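Long-range contact in cysteine desulfurase (PDB 5B89), which probably catalyses, with pyridoxal 5'-phosphate as cofactor, the transfer of sulfur from L-cysteine to a sulfur carrier, releasing L-alanine: residues Phe121-Tyr132 against Leu148-Asp158. Numbering follows the deposited sequence.
Sequences FKRGDKIVTTPY and LGLKLEFIEGD
Ile127 N donates to Lys151 O and Ile127 O accepts from Glu153 N, a parallel pairing of strands 126-129 and 151-154, whose short axes run 24° apart in N-to-C direction and approach to 4.7 Å; Thr129 repeats it with Glu153 O and Ile155 N. Before the strands, in the type II turn from Lys122 to Asp125, Gly124 has phi 84°, where a side chain would jam against the preceding carbonyl. Its N donates to Gly149 O, and its O receives Lys151 NZ at 2.9 Å, in the carbonyl plane on a lone pair; a turn about the last side-chain bond of Lys151 (chi4 100°) directs the amine to this carbonyl. On the face of Ile127, Leu150 CD1 touches two partners: it lies 3.7 Å from Ile127 CD1 and makes an off-centre CH-pi contact with the Phe121 ring, 4.2 Å from its centroid. Leu152 CD1 meets Ile127 CG2, and Thr129 lies beside Phe154, its methyl CG2 3.4 Å from ring atom CE1. The two strands and helix 139-148 form a beta-alpha-beta unit, with 151-154 an edge strand, within this chain, of the seven-stranded mixed sheet of this class-V aminotransferase-family protein. On the other face, Lys126 CD packs on Glu153 CD, while their charged atoms stay beyond salt-bridge range and a water links Lys126 NZ to Glu153 OE1; that amine also bonds the carbonyls of Lys171 and Lys173. Beyond the strands, Pro131 CG lies 3.8 Å above the centre of the Tyr132 ring, and Tyr132 OH donates to a lone pair of Asp158 O at 2.7 Å. A phenylalanine in place of Tyr132 would probably leave Asp158 O without this donor and the 157-158 backbone less firmly tied to the loop that leads to His134, which binds pyridoxal 5'-phosphate.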
loop_
_atom_site.group_PDB
_atom_site.type_symbol
_atom_site.label_atom_id
_atom_site.label_comp_id
_atom_site.label_asym_id
_atom_site.label_seq_id
_atom_site.Cartn_x
_atom_site.Cartn_y
_atom_site.Cartn_z
ATOM N N PHE B 121 13.932 -13.709 -18.709
ATOM C CA PHE B 121 13.402 -14.055 -19.994
ATOM C C PHE B 121 14.294 -13.707 -21.175
ATOM O O PHE B 121 14.967 -12.741 -21.146
ATOM C CB PHE B 121 12.036 -13.371 -20.197
ATOM C CG PHE B 121 10.967 -13.849 -19.254
ATOM C CD1 PHE B 121 10.213 -14.945 -19.543
ATOM C CD2 PHE B 121 10.722 -13.180 -18.090
ATOM C CE1 PHE B 121 9.245 -15.388 -18.691
ATOM C CE2 PHE B 121 9.769 -13.630 -17.219
ATOM C CZ PHE B 121 9.048 -14.749 -17.519
ATOM N N LYS B 122 14.219 -14.545 -22.200
ATOM C CA LYS B 122 14.945 -14.374 -23.438
ATOM C C LYS B 122 13.909 -14.244 -24.538
ATOM O O LYS B 122 12.880 -14.819 -24.446
ATOM C CB LYS B 122 15.797 -15.626 -23.696
ATOM C CG LYS B 122 16.312 -15.801 -25.089
ATOM C CD LYS B 122 17.199 -17.031 -25.219
ATOM C CE LYS B 122 18.152 -16.808 -26.376
ATOM N NZ LYS B 122 19.284 -17.743 -26.570
ATOM N N ARG B 123 14.206 -13.497 -25.586
ATOM C CA ARG B 123 13.298 -13.376 -26.729
ATOM C C ARG B 123 12.839 -14.775 -27.166
ATOM O O ARG B 123 13.631 -15.665 -27.259
ATOM C CB ARG B 123 13.998 -12.659 -27.892
ATOM C CG ARG B 123 13.180 -12.501 -29.156
ATOM C CD ARG B 123 13.753 -11.484 -30.130
ATOM N NE ARG B 123 13.523 -10.130 -29.702
ATOM C CZ ARG B 123 12.418 -9.436 -29.955
ATOM N NH1 ARG B 123 11.450 -9.942 -30.700
ATOM N NH2 ARG B 123 12.291 -8.218 -29.484
ATOM N N GLY B 124 11.538 -14.926 -27.409
ATOM C CA GLY B 124 10.945 -16.183 -27.741
ATOM C C GLY B 124 10.541 -17.150 -26.646
ATOM O O GLY B 124 9.955 -18.233 -26.909
ATOM N N ASP B 125 10.878 -16.819 -25.399
ATOM C CA ASP B 125 10.417 -17.638 -24.261
ATOM C C ASP B 125 8.881 -17.471 -24.193
ATOM O O ASP B 125 8.348 -16.496 -24.744
ATOM C CB ASP B 125 11.000 -17.183 -22.942
ATOM C CG ASP B 125 12.423 -17.622 -22.697
ATOM O OD1 ASP B 125 12.945 -18.448 -23.511
ATOM O OD2 ASP B 125 13.008 -17.159 -21.660
ATOM N N LYS B 126 8.287 -18.430 -23.541
ATOM C CA LYS B 126 6.870 -18.559 -23.443
ATOM C C LYS B 126 6.304 -18.418 -22.046
ATOM O O LYS B 126 6.799 -18.984 -21.147
ATOM C CB LYS B 126 6.486 -19.949 -23.974
ATOM C CG LYS B 126 5.007 -20.286 -23.997
ATOM C CD LYS B 126 4.673 -21.535 -24.781
ATOM C CE LYS B 126 5.386 -22.739 -24.276
ATOM N NZ LYS B 126 4.803 -23.955 -24.844
ATOM N N ILE B 127 5.220 -17.672 -21.974
ATOM C CA ILE B 127 4.445 -17.494 -20.742
ATOM C C ILE B 127 3.061 -18.051 -21.038
ATOM O O ILE B 127 2.551 -17.768 -22.032
ATOM C CB ILE B 127 4.327 -16.044 -20.336
ATOM C CG1 ILE B 127 5.681 -15.529 -19.900
ATOM C CG2 ILE B 127 3.395 -15.871 -19.137
ATOM C CD1 ILE B 127 5.708 -14.044 -19.761
ATOM N N VAL B 128 2.528 -18.856 -20.137
ATOM C CA VAL B 128 1.193 -19.465 -20.308
ATOM C C VAL B 128 0.279 -18.931 -19.188
ATOM O O VAL B 128 0.689 -18.956 -18.056
ATOM C CB VAL B 128 1.249 -20.937 -20.292
ATOM C CG1 VAL B 128 -0.115 -21.626 -20.345
ATOM C CG2 VAL B 128 2.161 -21.438 -21.437
ATOM N N THR B 129 -0.954 -18.585 -19.569
ATOM C CA THR B 129 -1.962 -18.239 -18.580
ATOM C C THR B 129 -3.297 -18.766 -19.057
ATOM O O THR B 129 -3.370 -19.490 -19.998
ATOM C CB THR B 129 -1.900 -16.753 -18.327
ATOM O OG1 THR B 129 -2.783 -16.424 -17.256
ATOM C CG2 THR B 129 -2.442 -15.984 -19.495
ATOM N N THR B 130 -4.369 -18.415 -18.354
ATOM C CA THR B 130 -5.752 -18.793 -18.736
ATOM C C THR B 130 -6.364 -17.666 -19.550
ATOM O O THR B 130 -5.997 -16.532 -19.419
ATOM C CB THR B 130 -6.652 -19.172 -17.537
ATOM O OG1 THR B 130 -7.219 -17.974 -16.964
ATOM C CG2 THR B 130 -5.999 -19.938 -16.518
ATOM N N PRO B 131 -7.465 -17.950 -20.216
ATOM C CA PRO B 131 -8.152 -16.891 -20.910
ATOM C C PRO B 131 -9.144 -16.207 -20.034
ATOM O O PRO B 131 -9.868 -15.422 -20.546
ATOM C CB PRO B 131 -8.938 -17.612 -21.988
ATOM C CG PRO B 131 -9.141 -18.961 -21.464
ATOM C CD PRO B 131 -7.997 -19.270 -20.542
ATOM N N TYR B 132 -9.186 -16.500 -18.760
ATOM C CA TYR B 132 -10.188 -15.914 -17.908
ATOM C C TYR B 132 -9.647 -14.987 -16.855
ATOM O O TYR B 132 -10.340 -14.626 -15.935
ATOM C CB TYR B 132 -10.964 -17.022 -17.194
ATOM C CG TYR B 132 -11.354 -18.242 -17.995
ATOM C CD1 TYR B 132 -12.399 -18.210 -18.871
ATOM C CD2 TYR B 132 -10.747 -19.415 -17.794
ATOM C CE1 TYR B 132 -12.782 -19.328 -19.576
ATOM C CE2 TYR B 132 -11.117 -20.527 -18.482
ATOM C CZ TYR B 132 -12.137 -20.470 -19.388
ATOM O OH TYR B 132 -12.468 -21.583 -20.065
ATOM N N LEU B 148 9.817 -7.667 -24.386
ATOM C CA LEU B 148 10.883 -8.595 -24.586
ATOM C C LEU B 148 10.733 -9.560 -25.730
ATOM O O LEU B 148 11.606 -10.294 -25.952
ATOM C CB LEU B 148 11.107 -9.388 -23.307
ATOM C CG LEU B 148 11.274 -8.515 -22.074
ATOM C CD1 LEU B 148 11.328 -9.237 -20.756
ATOM C CD2 LEU B 148 12.399 -7.536 -22.230
ATOM N N GLY B 149 9.622 -9.542 -26.430
ATOM C CA GLY B 149 9.406 -10.439 -27.552
ATOM C C GLY B 149 9.099 -11.861 -27.133
ATOM O O GLY B 149 9.647 -12.746 -27.620
ATOM N N LEU B 150 8.204 -12.033 -26.175
ATOM C CA LEU B 150 7.880 -13.328 -25.667
ATOM C C LEU B 150 6.599 -13.816 -26.302
ATOM O O LEU B 150 5.821 -13.013 -26.799
ATOM C CB LEU B 150 7.652 -13.285 -24.119
ATOM C CG LEU B 150 8.737 -12.542 -23.377
ATOM C CD1 LEU B 150 8.424 -12.580 -21.886
ATOM C CD2 LEU B 150 10.122 -13.137 -23.681
ATOM N N LYS B 151 6.370 -15.099 -26.170
ATOM C CA LYS B 151 5.149 -15.701 -26.583
ATOM C C LYS B 151 4.224 -15.776 -25.349
ATOM O O LYS B 151 4.623 -16.282 -24.379
ATOM C CB LYS B 151 5.400 -17.107 -27.017
ATOM C CG LYS B 151 6.159 -17.207 -28.324
ATOM C CD LYS B 151 6.564 -18.638 -28.569
ATOM C CE LYS B 151 7.420 -18.786 -29.816
ATOM N NZ LYS B 151 8.862 -18.882 -29.497
ATOM N N LEU B 152 3.011 -15.271 -25.457
ATOM C CA LEU B 152 2.027 -15.327 -24.377
ATOM C C LEU B 152 0.907 -16.205 -24.903
ATOM O O LEU B 152 0.249 -15.829 -25.809
ATOM C CB LEU B 152 1.520 -13.938 -24.026
ATOM C CG LEU B 152 0.459 -13.898 -22.917
ATOM C CD1 LEU B 152 0.956 -14.574 -21.657
ATOM C CD2 LEU B 152 -0.009 -12.483 -22.636
ATOM N N GLU B 153 0.763 -17.390 -24.343
ATOM C CA GLU B 153 -0.233 -18.332 -24.771
ATOM C C GLU B 153 -1.291 -18.520 -23.706
ATOM O O GLU B 153 -1.043 -18.417 -22.502
ATOM C CB GLU B 153 0.430 -19.607 -25.126
ATOM C CG GLU B 153 1.237 -19.328 -26.421
ATOM C CD GLU B 153 1.890 -20.561 -27.042
ATOM O OE1 GLU B 153 1.493 -21.714 -26.714
ATOM O OE2 GLU B 153 2.844 -20.300 -27.859
ATOM N N PHE B 154 -2.442 -18.974 -24.118
ATOM C CA PHE B 154 -3.565 -19.151 -23.268
ATOM C C PHE B 154 -4.089 -20.535 -23.343
ATOM O O PHE B 154 -4.370 -21.069 -24.503
ATOM C CB PHE B 154 -4.689 -18.201 -23.729
ATOM C CG PHE B 154 -4.297 -16.780 -23.695
ATOM C CD1 PHE B 154 -4.255 -16.060 -22.484
ATOM C CD2 PHE B 154 -3.813 -16.196 -24.808
ATOM C CE1 PHE B 154 -3.805 -14.797 -22.427
ATOM C CE2 PHE B 154 -3.384 -14.911 -24.790
ATOM C CZ PHE B 154 -3.376 -14.186 -23.615
ATOM N N ILE B 155 -4.273 -21.188 -22.218
ATOM C CA ILE B 155 -4.797 -22.557 -22.185
ATOM C C ILE B 155 -6.222 -22.553 -22.726
ATOM O O ILE B 155 -6.931 -21.653 -22.472
ATOM C CB ILE B 155 -4.825 -23.103 -20.741
ATOM C CG1 ILE B 155 -3.411 -23.146 -20.216
ATOM C CG2 ILE B 155 -5.420 -24.486 -20.628
ATOM C CD1 ILE B 155 -3.269 -23.254 -18.725
ATOM N N GLU B 156 -6.603 -23.586 -23.451
ATOM C CA GLU B 156 -7.951 -23.631 -23.978
ATOM C C GLU B 156 -8.936 -23.971 -22.904
ATOM O O GLU B 156 -8.649 -24.697 -22.022
ATOM C CB GLU B 156 -8.060 -24.659 -25.127
ATOM C CG GLU B 156 -7.220 -24.265 -26.323
ATOM C CD GLU B 156 -7.453 -25.137 -27.527
ATOM O OE1 GLU B 156 -8.123 -26.147 -27.384
ATOM O OE2 GLU B 156 -6.924 -24.810 -28.602
ATOM N N GLY B 157 -10.136 -23.469 -23.072
ATOM C CA GLY B 157 -11.191 -23.783 -22.156
ATOM C C GLY B 157 -12.545 -23.427 -22.723
ATOM O O GLY B 157 -12.642 -22.828 -23.716
ATOM N N ASP B 158 -13.572 -23.841 -22.003
ATOM C CA ASP B 158 -14.947 -23.637 -22.389
ATOM C C ASP B 158 -15.594 -22.385 -21.807
ATOM O O ASP B 158 -14.976 -21.647 -21.120
ATOM C CB ASP B 158 -15.751 -24.914 -22.164
ATOM C CG ASP B 158 -16.036 -25.195 -20.718
ATOM O OD1 ASP B 158 -15.912 -24.318 -19.897
ATOM O OD2 ASP B 158 -16.382 -26.298 -20.413
HETATM O O HOH W 1 2.473 -23.989 -26.645
#